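Local structure of copper induced nitroreductase D (Lactococcus lactis, 2WQF) at residues A[6-16]-A[138-149]. The protein is a copper-induced, FMN-binding nitroreductase involved in defence against oxidative stress. Residues are numbered along the deposited sequence; the frame is centred on the assembly and turned at random.
With FMN (flavin mononucleotide), chain B.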
loop_
_atom_site.group_PDB
_atom_site.type_symbol
_atom_site.label_atom_id
_atom_site.label_comp_id
_atom_site.label_asym_id
_atom_site.label_seq_id
_atom_site.Cartn_x
_atom_site.Cartn_y
_atom_site.Cartn_z
ATOM N N SER A 6 1.197 -13.748 8.849
ATOM C CA SER A 6 0.776 -13.719 7.449
ATOM C C SER A 6 1.667 -12.761 6.672
ATOM O O SER A 6 2.081 -13.066 5.553
ATOM C CB SER A 6 -0.700 -13.299 7.311
ATOM O OG SER A 6 -1.554 -14.252 7.927
ATOM N N LEU A 7 1.972 -11.609 7.264
ATOM C CA LEU A 7 2.844 -10.642 6.604
ATOM C C LEU A 7 4.226 -11.232 6.381
ATOM O O LEU A 7 4.809 -11.072 5.310
ATOM C CB LEU A 7 2.978 -9.342 7.404
ATOM C CG LEU A 7 1.713 -8.484 7.561
ATOM C CD1 LEU A 7 2.109 -7.196 8.272
ATOM C CD2 LEU A 7 1.032 -8.186 6.244
ATOM N N GLU A 8 4.764 -11.871 7.412
ATOM C CA GLU A 8 6.097 -12.452 7.342
ATOM C C GLU A 8 6.168 -13.552 6.283
ATOM O O GLU A 8 7.204 -13.726 5.641
ATOM C CB GLU A 8 6.520 -12.960 8.727
ATOM C CG GLU A 8 7.985 -13.356 8.802
ATOM C CD GLU A 8 8.444 -13.605 10.216
ATOM O OE1 GLU A 8 7.599 -13.538 11.143
ATOM O OE2 GLU A 8 9.652 -13.875 10.395
ATOM N N ASN A 9 5.064 -14.263 6.077
ATOM C CA ASN A 9 5.036 -15.388 5.151
ATOM C C ASN A 9 4.995 -14.978 3.670
ATOM O O ASN A 9 5.356 -15.764 2.795
ATOM C CB ASN A 9 3.846 -16.292 5.482
ATOM C CG ASN A 9 3.836 -17.566 4.669
ATOM O OD1 ASN A 9 4.795 -18.347 4.699
ATOM N ND2 ASN A 9 2.759 -17.779 3.926
ATOM N N ARG A 10 4.559 -13.753 3.400
ATOM C CA ARG A 10 4.550 -13.203 2.047
ATOM C C ARG A 10 5.985 -12.857 1.666
ATOM O O ARG A 10 6.656 -12.094 2.374
ATOM C CB ARG A 10 3.692 -11.947 1.943
ATOM C CG ARG A 10 3.651 -11.353 0.535
ATOM C CD ARG A 10 3.688 -9.856 0.510
ATOM N NE ARG A 10 4.827 -9.389 1.265
ATOM C CZ ARG A 10 6.095 -9.389 0.844
ATOM N NH1 ARG A 10 6.411 -9.701 -0.408
ATOM N NH2 ARG A 10 7.048 -9.009 1.682
ATOM N N ARG A 11 6.459 -13.447 0.572
ATOM C CA ARG A 11 7.788 -13.187 0.044
ATOM C C ARG A 11 7.765 -13.140 -1.479
ATOM O O ARG A 11 6.841 -13.636 -2.129
ATOM C CB ARG A 11 8.780 -14.257 0.487
ATOM C CG ARG A 11 9.008 -14.325 1.998
ATOM C CD ARG A 11 9.678 -13.085 2.567
ATOM N NE ARG A 11 10.947 -12.797 1.900
ATOM C CZ ARG A 11 12.081 -13.444 2.136
ATOM N NH1 ARG A 11 12.148 -14.374 3.087
ATOM N NH2 ARG A 11 13.154 -13.119 1.462
ATOM N N THR A 12 8.812 -12.545 -2.036
ATOM C CA THR A 12 9.073 -12.606 -3.466
ATOM C C THR A 12 9.568 -14.006 -3.828
ATOM O O THR A 12 10.603 -14.477 -3.344
ATOM C CB THR A 12 10.096 -11.539 -3.879
ATOM O OG1 THR A 12 9.497 -10.246 -3.781
ATOM C CG2 THR A 12 10.575 -11.753 -5.303
ATOM N N ILE A 13 8.788 -14.676 -4.660
ATOM C CA ILE A 13 9.129 -15.988 -5.180
ATOM C C ILE A 13 9.229 -15.911 -6.684
ATOM O O ILE A 13 8.242 -15.651 -7.364
ATOM C CB ILE A 13 8.036 -17.031 -4.816
ATOM C CG1 ILE A 13 7.776 -17.074 -3.304
ATOM C CG2 ILE A 13 8.354 -18.407 -5.395
ATOM C CD1 ILE A 13 8.948 -17.536 -2.465
ATOM N N TYR A 14 10.424 -16.147 -7.194
ATOM C CA TYR A 14 10.662 -16.097 -8.632
ATOM C C TYR A 14 10.427 -17.442 -9.316
ATOM O O TYR A 14 10.071 -17.471 -10.498
ATOM C CB TYR A 14 12.084 -15.597 -8.933
ATOM C CG TYR A 14 12.241 -14.115 -8.618
ATOM C CD1 TYR A 14 11.437 -13.159 -9.261
ATOM C CD2 TYR A 14 13.142 -13.675 -7.650
ATOM C CE1 TYR A 14 11.571 -11.818 -8.986
ATOM C CE2 TYR A 14 13.289 -12.321 -7.363
ATOM C CZ TYR A 14 12.498 -11.398 -8.020
ATOM O OH TYR A 14 12.657 -10.045 -7.737
ATOM N N ALA A 15 10.628 -18.541 -8.582
ATOM C CA ALA A 15 10.496 -19.881 -9.138
ATOM C C ALA A 15 9.074 -20.348 -8.919
ATOM O O ALA A 15 8.723 -20.853 -7.837
ATOM C CB ALA A 15 11.497 -20.849 -8.486
ATOM N N LEU A 16 8.268 -20.175 -9.958
ATOM C CA LEU A 16 6.827 -20.400 -9.881
ATOM C C LEU A 16 6.380 -21.431 -10.906
ATOM O O LEU A 16 6.910 -21.496 -12.029
ATOM C CB LEU A 16 6.059 -19.080 -10.080
ATOM C CG LEU A 16 6.238 -18.023 -8.995
ATOM C CD1 LEU A 16 5.575 -16.728 -9.444
ATOM C CD2 LEU A 16 5.690 -18.472 -7.630
ATOM N N TRP A 138 -1.105 -10.061 -2.723
ATOM C CA TRP A 138 0.132 -10.836 -2.642
ATOM C C TRP A 138 0.140 -11.677 -1.360
ATOM O O TRP A 138 0.461 -12.868 -1.377
ATOM C CB TRP A 138 1.300 -9.842 -2.663
ATOM C CG TRP A 138 2.676 -10.359 -2.935
ATOM C CD1 TRP A 138 3.108 -11.650 -2.929
ATOM C CD2 TRP A 138 3.825 -9.546 -3.211
ATOM N NE1 TRP A 138 4.470 -11.692 -3.236
ATOM C CE2 TRP A 138 4.913 -10.409 -3.408
ATOM C CE3 TRP A 138 4.022 -8.167 -3.350
ATOM C CZ2 TRP A 138 6.191 -9.927 -3.704
ATOM C CZ3 TRP A 138 5.288 -7.697 -3.637
ATOM C CH2 TRP A 138 6.352 -8.581 -3.820
ATOM N N THR A 139 -0.186 -11.038 -0.247
ATOM C CA THR A 139 -0.196 -11.711 1.026
ATOM C C THR A 139 -1.318 -12.744 1.105
ATOM O O THR A 139 -1.131 -13.840 1.647
ATOM C CB THR A 139 -0.315 -10.693 2.200
ATOM O OG1 THR A 139 0.738 -9.730 2.091
ATOM C CG2 THR A 139 -0.222 -11.409 3.524
ATOM N N ALA A 140 -2.481 -12.421 0.542
ATOM C CA ALA A 140 -3.588 -13.374 0.525
ATOM C C ALA A 140 -3.205 -14.654 -0.260
ATOM O O ALA A 140 -3.531 -15.781 0.135
ATOM C CB ALA A 140 -4.858 -12.724 -0.040
ATOM N N LEU A 141 -2.517 -14.465 -1.378
ATOM C CA LEU A 141 -2.036 -15.590 -2.185
ATOM C C LEU A 141 -1.028 -16.425 -1.381
ATOM O O LEU A 141 -1.068 -17.664 -1.415
ATOM C CB LEU A 141 -1.411 -15.080 -3.473
ATOM C CG LEU A 141 -2.358 -14.489 -4.515
ATOM C CD1 LEU A 141 -1.564 -13.860 -5.653
ATOM C CD2 LEU A 141 -3.307 -15.522 -5.043
ATOM N N ALA A 142 -0.141 -15.768 -0.640
ATOM C CA ALA A 142 0.835 -16.490 0.165
ATOM C C ALA A 142 0.125 -17.348 1.205
ATOM O O ALA A 142 0.575 -18.444 1.528
ATOM C CB ALA A 142 1.828 -15.529 0.818
ATOM N N GLU A 143 -0.998 -16.856 1.736
ATOM C CA GLU A 143 -1.744 -17.632 2.718
ATOM C C GLU A 143 -2.363 -18.897 2.106
ATOM O O GLU A 143 -2.579 -19.885 2.813
ATOM C CB GLU A 143 -2.796 -16.768 3.416
ATOM C CG GLU A 143 -2.172 -15.759 4.373
ATOM C CD GLU A 143 -1.598 -16.403 5.634
ATOM O OE1 GLU A 143 -2.379 -16.692 6.589
ATOM O OE2 GLU A 143 -0.361 -16.624 5.659
ATOM N N LEU A 144 -2.638 -18.874 0.802
ATOM C CA LEU A 144 -3.088 -20.080 0.096
ATOM C C LEU A 144 -1.933 -21.029 -0.231
ATOM O O LEU A 144 -2.151 -22.107 -0.783
ATOM C CB LEU A 144 -3.800 -19.704 -1.209
ATOM C CG LEU A 144 -5.071 -18.880 -1.085
ATOM C CD1 LEU A 144 -5.580 -18.568 -2.468
ATOM C CD2 LEU A 144 -6.076 -19.638 -0.278
ATOM N N GLY A 145 -0.706 -20.629 0.089
ATOM C CA GLY A 145 0.482 -21.421 -0.205
ATOM C C GLY A 145 1.089 -21.166 -1.576
ATOM O O GLY A 145 1.991 -21.888 -2.011
ATOM N N LEU A 146 0.594 -20.126 -2.246
ATOM C CA LEU A 146 1.085 -19.711 -3.559
ATOM C C LEU A 146 2.108 -18.608 -3.426
ATOM O O LEU A 146 2.018 -17.776 -2.543
ATOM C CB LEU A 146 -0.066 -19.242 -4.435
ATOM C CG LEU A 146 -1.124 -20.301 -4.743
ATOM C CD1 LEU A 146 -2.219 -19.779 -5.667
ATOM C CD2 LEU A 146 -0.485 -21.556 -5.315
ATOM N N GLY A 147 3.088 -18.601 -4.303
ATOM C CA GLY A 147 4.075 -17.537 -4.312
ATOM C C GLY A 147 3.765 -16.530 -5.391
ATOM O O GLY A 147 2.938 -16.758 -6.279
ATOM N N ALA A 148 4.435 -15.399 -5.320
ATOM C CA ALA A 148 4.260 -14.356 -6.320
ATOM C C ALA A 148 5.455 -13.433 -6.331
ATOM O O ALA A 148 6.238 -13.384 -5.368
ATOM C CB ALA A 148 2.964 -13.534 -6.055
ATOM N N ASN A 149 5.580 -12.671 -7.420
ATOM C CA ASN A 149 6.565 -11.592 -7.528
ATOM C C ASN A 149 5.932 -10.444 -8.310
ATOM O O ASN A 149 5.009 -10.650 -9.094
ATOM C CB ASN A 149 7.889 -12.106 -8.120
ATOM C CG ASN A 149 7.743 -12.595 -9.551
ATOM O OD1 ASN A 149 7.671 -11.812 -10.471
ATOM N ND2 ASN A 149 7.680 -13.884 -9.728
HETATM N N1 FMN B . 10.539 -7.030 -7.568
HETATM C C2 FMN B . 10.868 -7.351 -8.963
HETATM O O2 FMN B . 11.383 -8.412 -9.235
HETATM N N3 FMN B . 10.640 -6.352 -9.965
HETATM C C4 FMN B . 10.086 -5.117 -9.684
HETATM O O4 FMN B . 9.831 -4.365 -10.583
HETATM C C4A FMN B . 9.779 -4.789 -8.288
HETATM N N5 FMN B . 9.302 -3.649 -7.917
HETATM C C5A FMN B . 8.669 -3.540 -6.563
HETATM C C6 FMN B . 7.796 -2.356 -6.275
HETATM C C7 FMN B . 7.151 -2.232 -5.121
HETATM C C7M FMN B . 6.310 -0.999 -4.874
HETATM C C8 FMN B . 7.290 -3.335 -4.094
HETATM C C8M FMN B . 6.505 -3.252 -2.796
HETATM C C9 FMN B . 8.086 -4.386 -4.319
HETATM C C9A FMN B . 8.819 -4.516 -5.630
HETATM N N10 FMN B . 9.694 -5.606 -5.923
HETATM C C10 FMN B . 10.035 -5.843 -7.256
HETATM C "C1'" FMN B . 9.959 -6.649 -4.940
HETATM C "C2'" FMN B . 10.866 -6.128 -3.829
HETATM O "O2'" FMN B . 12.178 -6.025 -4.317
HETATM C "C3'" FMN B . 10.748 -7.091 -2.645
HETATM O "O3'" FMN B . 9.422 -6.942 -2.175
HETATM C "C4'" FMN B . 11.730 -6.707 -1.524
HETATM O "O4'" FMN B . 13.065 -6.960 -1.937
HETATM C "C5'" FMN B . 11.449 -7.461 -0.226
HETATM O "O5'" FMN B . 11.518 -8.856 -0.486
HETATM P P FMN B . 10.215 -9.799 -0.207
HETATM O O1P FMN B . 9.748 -9.592 1.177
HETATM O O2P FMN B . 9.101 -9.402 -1.249
HETATM O O3P FMN B . 10.724 -11.284 -0.461
HETATM O O HOH W 1 8.254 -16.016 -11.927
#
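Arg-10 lies across one face of the Trp-138 indole and reaches past it to the flavin phosphate. Its CG, placed anti to the backbone N (chi1 -179°), makes a CH-pi contact 3.7 Å from the centroid of the five-membered ring. The chain then bends so that CZ stands 4.5 Å from the centroid of the six-membered ring in a cation-pi contact, with guanidinium and indole planes 76° apart. Arginine suits the place: NH1 and NH2 grip O2P and O1P of FMN while the aliphatic stem packs on the ring and, at CD, on Thr-139 OG1, a hydroxyl itself hydrogen-bonded to Val-135 O of the same helix. The indole NE1 gives a bent bond (3.3 Å, 139°) to Arg-11 O, which stands tilted from the ring plane. With an alanine here instead of Trp-138, the Arg-10 stem and guanidinium would probably lose the aromatic face they lie on, and Arg-11 O this donor. This is the phosphate end of the FMN pocket in the nitroreductase-family domain, where Arg-11 and Thr-12 bind O3P.

Asn-149 suits its place because its short amide donates and accepts at once: ND2 gives a nearly straight bond to Ile-13 O at 3.0 Å and another to a water held by Tyr-14 O, while OD1 receives Gln-151 NE2. Beside it, Ile-13 N bonds to Ala-148 O (2.9 Å). At Gly-147 a CB would clash with Ile-13 CB and press on Leu-16.

The loop leaving helix 3-9 thus crosses the end of helix 121-143 and the start of strand 146-151, which pairs antiparallel with strand 171-182; the second subunit packs on Arg-10 through its Pro-38.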